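Local coordinates for DNA polymerase (Pyrobaculum calidifontis, PDB 5MDN), which probably catalyses template-directed DNA synthesis from deoxyribonucleoside triphosphates, as a family B DNA polymerase of a hyperthermophilic archaeon, at residues G371-A382 with M514-W525. Numbering follows the deposited sequence.
Sequences GNRVEWMLLRYA and MYGYLGWVGARW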
loop_
_atom_site.group_PDB
_atom_site.type_symbol
_atom_site.label_atom_id
_atom_site.label_comp_id
_atom_site.label_asym_id
_atom_site.label_seq_id
_atom_site.Cartn_x
_atom_site.Cartn_y
_atom_site.Cartn_z
ATOM N N GLY A 371 -3.856 -3.087 -7.643
ATOM C CA GLY A 371 -4.029 -3.354 -9.062
ATOM C C GLY A 371 -2.738 -3.201 -9.836
ATOM O O GLY A 371 -2.459 -3.972 -10.757
ATOM N N ASN A 372 -1.940 -2.196 -9.486
ATOM C CA ASN A 372 -0.635 -2.068 -10.117
ATOM C C ASN A 372 0.235 -3.293 -9.825
ATOM O O ASN A 372 0.947 -3.776 -10.712
ATOM C CB ASN A 372 0.027 -0.751 -9.687
ATOM C CG ASN A 372 1.300 -0.452 -10.462
ATOM O OD1 ASN A 372 1.334 0.361 -11.388
ATOM N ND2 ASN A 372 2.367 -1.106 -10.058
ATOM N N ARG A 373 0.169 -3.829 -8.602
ATOM C CA ARG A 373 0.942 -5.025 -8.265
ATOM C C ARG A 373 0.477 -6.234 -9.076
ATOM O O ARG A 373 1.298 -7.022 -9.562
ATOM C CB ARG A 373 0.833 -5.302 -6.762
ATOM C CG ARG A 373 1.919 -6.195 -6.186
ATOM C CD ARG A 373 1.697 -6.422 -4.696
ATOM N NE ARG A 373 1.715 -5.174 -3.932
ATOM C CZ ARG A 373 0.711 -4.752 -3.171
ATOM N NH1 ARG A 373 -0.391 -5.482 -3.066
ATOM N NH2 ARG A 373 0.808 -3.607 -2.505
ATOM N N VAL A 374 -0.842 -6.403 -9.224
ATOM C CA VAL A 374 -1.383 -7.546 -9.958
ATOM C C VAL A 374 -1.039 -7.445 -11.440
ATOM O O VAL A 374 -0.748 -8.452 -12.095
ATOM C CB VAL A 374 -2.906 -7.628 -9.738
ATOM C CG1 VAL A 374 -3.557 -8.601 -10.714
ATOM C CG2 VAL A 374 -3.218 -8.013 -8.305
ATOM N N GLU A 375 -1.045 -6.227 -11.986
ATOM C CA GLU A 375 -0.781 -6.057 -13.410
ATOM C C GLU A 375 0.662 -6.395 -13.767
ATOM O O GLU A 375 0.923 -6.905 -14.862
ATOM C CB GLU A 375 -1.128 -4.633 -13.831
ATOM C CG GLU A 375 -1.356 -4.472 -15.313
ATOM C CD GLU A 375 -2.162 -3.230 -15.629
ATOM O OE1 GLU A 375 -1.625 -2.113 -15.472
ATOM O OE2 GLU A 375 -3.336 -3.372 -16.030
ATOM N N TRP A 376 1.609 -6.127 -12.865
ATOM C CA TRP A 376 2.988 -6.543 -13.096
ATOM C C TRP A 376 3.161 -8.052 -12.996
ATOM O O TRP A 376 4.101 -8.596 -13.585
ATOM C CB TRP A 376 3.927 -5.841 -12.114
ATOM C CG TRP A 376 4.303 -4.461 -12.552
ATOM C CD1 TRP A 376 3.968 -3.284 -11.947
ATOM C CD2 TRP A 376 5.079 -4.113 -13.704
ATOM N NE1 TRP A 376 4.492 -2.225 -12.649
ATOM C CE2 TRP A 376 5.179 -2.708 -13.732
ATOM C CE3 TRP A 376 5.702 -4.853 -14.713
ATOM C CZ2 TRP A 376 5.877 -2.029 -14.729
ATOM C CZ3 TRP A 376 6.392 -4.179 -15.702
ATOM C CH2 TRP A 376 6.474 -2.783 -15.704
ATOM N N MET A 377 2.284 -8.736 -12.261
ATOM C CA MET A 377 2.282 -10.196 -12.279
ATOM C C MET A 377 1.762 -10.723 -13.610
ATOM O O MET A 377 2.371 -11.612 -14.217
ATOM C CB MET A 377 1.441 -10.738 -11.124
ATOM C CG MET A 377 1.555 -12.242 -10.932
ATOM S SD MET A 377 0.702 -12.826 -9.457
ATOM C CE MET A 377 -0.990 -12.416 -9.874
ATOM N N LEU A 378 0.624 -10.194 -14.072
ATOM C CA LEU A 378 0.028 -10.677 -15.314
ATOM C C LEU A 378 0.935 -10.424 -16.512
ATOM O O LEU A 378 0.951 -11.225 -17.452
ATOM C CB LEU A 378 -1.339 -10.028 -15.529
ATOM C CG LEU A 378 -2.402 -10.389 -14.488
ATOM C CD1 LEU A 378 -3.715 -9.686 -14.787
ATOM C CD2 LEU A 378 -2.598 -11.897 -14.418
ATOM N N LEU A 379 1.692 -9.320 -16.501
ATOM C CA LEU A 379 2.674 -9.092 -17.558
ATOM C C LEU A 379 3.734 -10.184 -17.564
ATOM O O LEU A 379 4.182 -10.621 -18.629
ATOM C CB LEU A 379 3.341 -7.730 -17.386
ATOM C CG LEU A 379 2.569 -6.449 -17.680
ATOM C CD1 LEU A 379 3.491 -5.272 -17.444
ATOM C CD2 LEU A 379 2.045 -6.451 -19.099
ATOM N N ARG A 380 4.148 -10.635 -16.378
ATOM C CA ARG A 380 5.136 -11.704 -16.294
ATOM C C ARG A 380 4.561 -13.016 -16.811
ATOM O O ARG A 380 5.228 -13.742 -17.556
ATOM C CB ARG A 380 5.622 -11.853 -14.852
ATOM C CG ARG A 380 6.970 -12.538 -14.705
ATOM C CD ARG A 380 7.433 -12.522 -13.258
ATOM N NE ARG A 380 8.121 -11.281 -12.913
ATOM C CZ ARG A 380 9.443 -11.164 -12.817
ATOM N NH1 ARG A 380 10.222 -12.214 -13.036
ATOM N NH2 ARG A 380 9.987 -9.998 -12.496
ATOM N N TYR A 381 3.327 -13.340 -16.418
ATOM C CA TYR A 381 2.667 -14.530 -16.947
ATOM C C TYR A 381 2.415 -14.407 -18.444
ATOM O O TYR A 381 2.584 -15.379 -19.190
ATOM C CB TYR A 381 1.351 -14.781 -16.206
ATOM C CG TYR A 381 1.506 -15.562 -14.920
ATOM C CD1 TYR A 381 1.566 -16.950 -14.932
ATOM C CD2 TYR A 381 1.587 -14.915 -13.693
ATOM C CE1 TYR A 381 1.706 -17.671 -13.760
ATOM C CE2 TYR A 381 1.728 -15.628 -12.515
ATOM C CZ TYR A 381 1.786 -17.005 -12.556
ATOM O OH TYR A 381 1.927 -17.717 -11.388
ATOM N N ALA A 382 1.985 -13.226 -18.899
ATOM C CA ALA A 382 1.709 -13.030 -20.319
ATOM C C ALA A 382 2.936 -13.293 -21.182
ATOM O O ALA A 382 2.802 -13.758 -22.320
ATOM C CB ALA A 382 1.185 -11.616 -20.565
ATOM N N MET A 514 -7.342 -10.530 -7.900
ATOM C CA MET A 514 -7.718 -10.509 -9.313
ATOM C C MET A 514 -9.067 -9.829 -9.533
ATOM O O MET A 514 -9.216 -8.999 -10.438
ATOM C CB MET A 514 -7.748 -11.937 -9.859
ATOM C CG MET A 514 -7.686 -12.029 -11.374
ATOM S SD MET A 514 -6.064 -11.571 -12.014
ATOM C CE MET A 514 -5.018 -12.695 -11.093
ATOM N N TYR A 515 -10.067 -10.187 -8.720
ATOM C CA TYR A 515 -11.423 -9.680 -8.922
ATOM C C TYR A 515 -11.473 -8.157 -8.859
ATOM O O TYR A 515 -12.145 -7.517 -9.679
ATOM C CB TYR A 515 -12.362 -10.299 -7.886
ATOM C CG TYR A 515 -13.734 -9.669 -7.827
ATOM C CD1 TYR A 515 -14.641 -9.827 -8.868
ATOM C CD2 TYR A 515 -14.131 -8.935 -6.718
ATOM C CE1 TYR A 515 -15.901 -9.257 -8.809
ATOM C CE2 TYR A 515 -15.384 -8.364 -6.650
ATOM C CZ TYR A 515 -16.266 -8.526 -7.696
ATOM O OH TYR A 515 -17.512 -7.952 -7.615
ATOM N N GLY A 516 -10.779 -7.559 -7.890
ATOM C CA GLY A 516 -10.710 -6.107 -7.835
ATOM C C GLY A 516 -10.016 -5.507 -9.044
ATOM O O GLY A 516 -10.391 -4.430 -9.517
ATOM N N TYR A 517 -8.990 -6.190 -9.555
ATOM C CA TYR A 517 -8.237 -5.672 -10.693
ATOM C C TYR A 517 -9.081 -5.655 -11.961
ATOM O O TYR A 517 -9.075 -4.672 -12.712
ATOM C CB TYR A 517 -6.971 -6.503 -10.904
ATOM C CG TYR A 517 -6.302 -6.263 -12.238
ATOM C CD1 TYR A 517 -5.464 -5.173 -12.430
ATOM C CD2 TYR A 517 -6.510 -7.127 -13.304
ATOM C CE1 TYR A 517 -4.853 -4.951 -13.652
ATOM C CE2 TYR A 517 -5.906 -6.912 -14.527
ATOM C CZ TYR A 517 -5.078 -5.824 -14.696
ATOM O OH TYR A 517 -4.473 -5.607 -15.912
ATOM N N LEU A 518 -9.809 -6.742 -12.227
ATOM C CA LEU A 518 -10.542 -6.869 -13.482
ATOM C C LEU A 518 -11.736 -5.929 -13.575
ATOM O O LEU A 518 -12.310 -5.799 -14.660
ATOM C CB LEU A 518 -11.000 -8.314 -13.675
ATOM C CG LEU A 518 -9.872 -9.344 -13.754
ATOM C CD1 LEU A 518 -10.413 -10.754 -13.603
ATOM C CD2 LEU A 518 -9.103 -9.197 -15.056
ATOM N N GLY A 519 -12.121 -5.279 -12.479
ATOM C CA GLY A 519 -13.164 -4.271 -12.519
ATOM C C GLY A 519 -12.606 -2.879 -12.723
ATOM O O GLY A 519 -13.309 -1.971 -13.178
ATOM N N TRP A 520 -11.332 -2.706 -12.376
ATOM C CA TRP A 520 -10.618 -1.449 -12.558
ATOM C C TRP A 520 -10.597 -1.078 -14.035
ATOM O O TRP A 520 -9.888 -1.707 -14.826
ATOM C CB TRP A 520 -9.201 -1.576 -11.987
ATOM C CG TRP A 520 -8.281 -0.426 -12.258
ATOM C CD1 TRP A 520 -8.624 0.879 -12.479
ATOM C CD2 TRP A 520 -6.851 -0.479 -12.320
ATOM N NE1 TRP A 520 -7.494 1.637 -12.681
ATOM C CE2 TRP A 520 -6.393 0.825 -12.588
ATOM C CE3 TRP A 520 -5.913 -1.507 -12.177
ATOM C CZ2 TRP A 520 -5.039 1.129 -12.716
ATOM C CZ3 TRP A 520 -4.570 -1.204 -12.306
ATOM C CH2 TRP A 520 -4.145 0.103 -12.571
ATOM N N VAL A 521 -11.391 -0.072 -14.414
ATOM C CA VAL A 521 -11.574 0.273 -15.823
ATOM C C VAL A 521 -10.244 0.588 -16.498
ATOM O O VAL A 521 -10.066 0.320 -17.694
ATOM C CB VAL A 521 -12.570 1.446 -15.947
ATOM C CG1 VAL A 521 -12.680 1.924 -17.390
ATOM C CG2 VAL A 521 -13.936 1.040 -15.416
ATOM N N GLY A 522 -9.284 1.130 -15.753
ATOM C CA GLY A 522 -7.984 1.430 -16.318
ATOM C C GLY A 522 -7.005 0.278 -16.220
ATOM O O GLY A 522 -5.835 0.476 -15.881
ATOM N N ALA A 523 -7.470 -0.930 -16.521
ATOM C CA ALA A 523 -6.639 -2.123 -16.483
ATOM C C ALA A 523 -6.415 -2.660 -17.891
ATOM O O ALA A 523 -7.244 -2.477 -18.788
ATOM C CB ALA A 523 -7.267 -3.211 -15.608
ATOM N N ARG A 524 -5.273 -3.325 -18.069
ATOM C CA ARG A 524 -4.915 -3.873 -19.372
ATOM C C ARG A 524 -5.891 -4.965 -19.793
ATOM O O ARG A 524 -6.396 -4.965 -20.922
ATOM C CB ARG A 524 -3.482 -4.396 -19.314
ATOM C CG ARG A 524 -2.531 -3.252 -19.083
ATOM C CD ARG A 524 -1.105 -3.634 -18.757
ATOM N NE ARG A 524 -0.482 -2.498 -18.078
ATOM C CZ ARG A 524 0.820 -2.244 -18.037
ATOM N NH1 ARG A 524 1.676 -3.036 -18.660
ATOM N NH2 ARG A 524 1.260 -1.177 -17.381
ATOM N N TRP A 525 -6.165 -5.908 -18.892
ATOM C CA TRP A 525 -7.102 -6.994 -19.145
ATOM C C TRP A 525 -8.495 -6.689 -18.606
ATOM O O TRP A 525 -9.207 -7.602 -18.172
ATOM C CB TRP A 525 -6.566 -8.298 -18.555
ATOM C CG TRP A 525 -5.474 -8.890 -19.381
ATOM C CD1 TRP A 525 -5.618 -9.706 -20.461
ATOM C CD2 TRP A 525 -4.065 -8.689 -19.213
ATOM N NE1 TRP A 525 -4.387 -10.039 -20.970
ATOM C CE2 TRP A 525 -3.417 -9.426 -20.223
ATOM C CE3 TRP A 525 -3.290 -7.963 -18.305
ATOM C CZ2 TRP A 525 -2.030 -9.458 -20.350
ATOM C CZ3 TRP A 525 -1.913 -7.997 -18.433
ATOM C CH2 TRP A 525 -1.298 -8.739 -19.447
#
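Met514, at the start of helix 514-519, folds its bent side chain so that SD lies 4.1 Å from both Val374 CG1 and Leu378 CD1; Leu473 of helix 468-486 also touches it. One turn on, Tyr517 fits as a knob into a hole formed by Gly371, Val374, Glu375 and Leu378; the axes of the two helical segments, 9.4 Å apart at closest approach, cross at -94°. Val374 CG1 lies over one face of the phenol ring, while the Glu375 carboxylate stands at its edge with its plane perpendicular to the ring. Tyr517 OH donates to the anti lone pair of Glu375 OE2 (2.5 Å). Trp520, beyond the helix, brings CZ3 to 3.7 Å from the backbone C of Gly371, and its ring meets Tyr397 edge-to-face. Arg524 grips the same carboxylate twice: its backbone N bonds to Glu375 OE2 (2.8 Å, 168°), and NE forms a salt bridge with Glu375 OE1 (2.9 Å). With CG anti to the backbone N (chi1 -160°) and the chain extended beyond it, Glu375 reaches across to these donors. Trp525 closes the contact, its six-membered ring packing against Leu378 CB (CZ3, 3.6 Å), Leu379 and Ala382. Alongside this apolar packing, the buried Glu375 carboxylate ties helix 370-384 to helix 514-519 and to the chain beyond the Trp520-Ala523 turn, its negative charge probably stabilised by the Arg524 guanidinium and both OE2 donors.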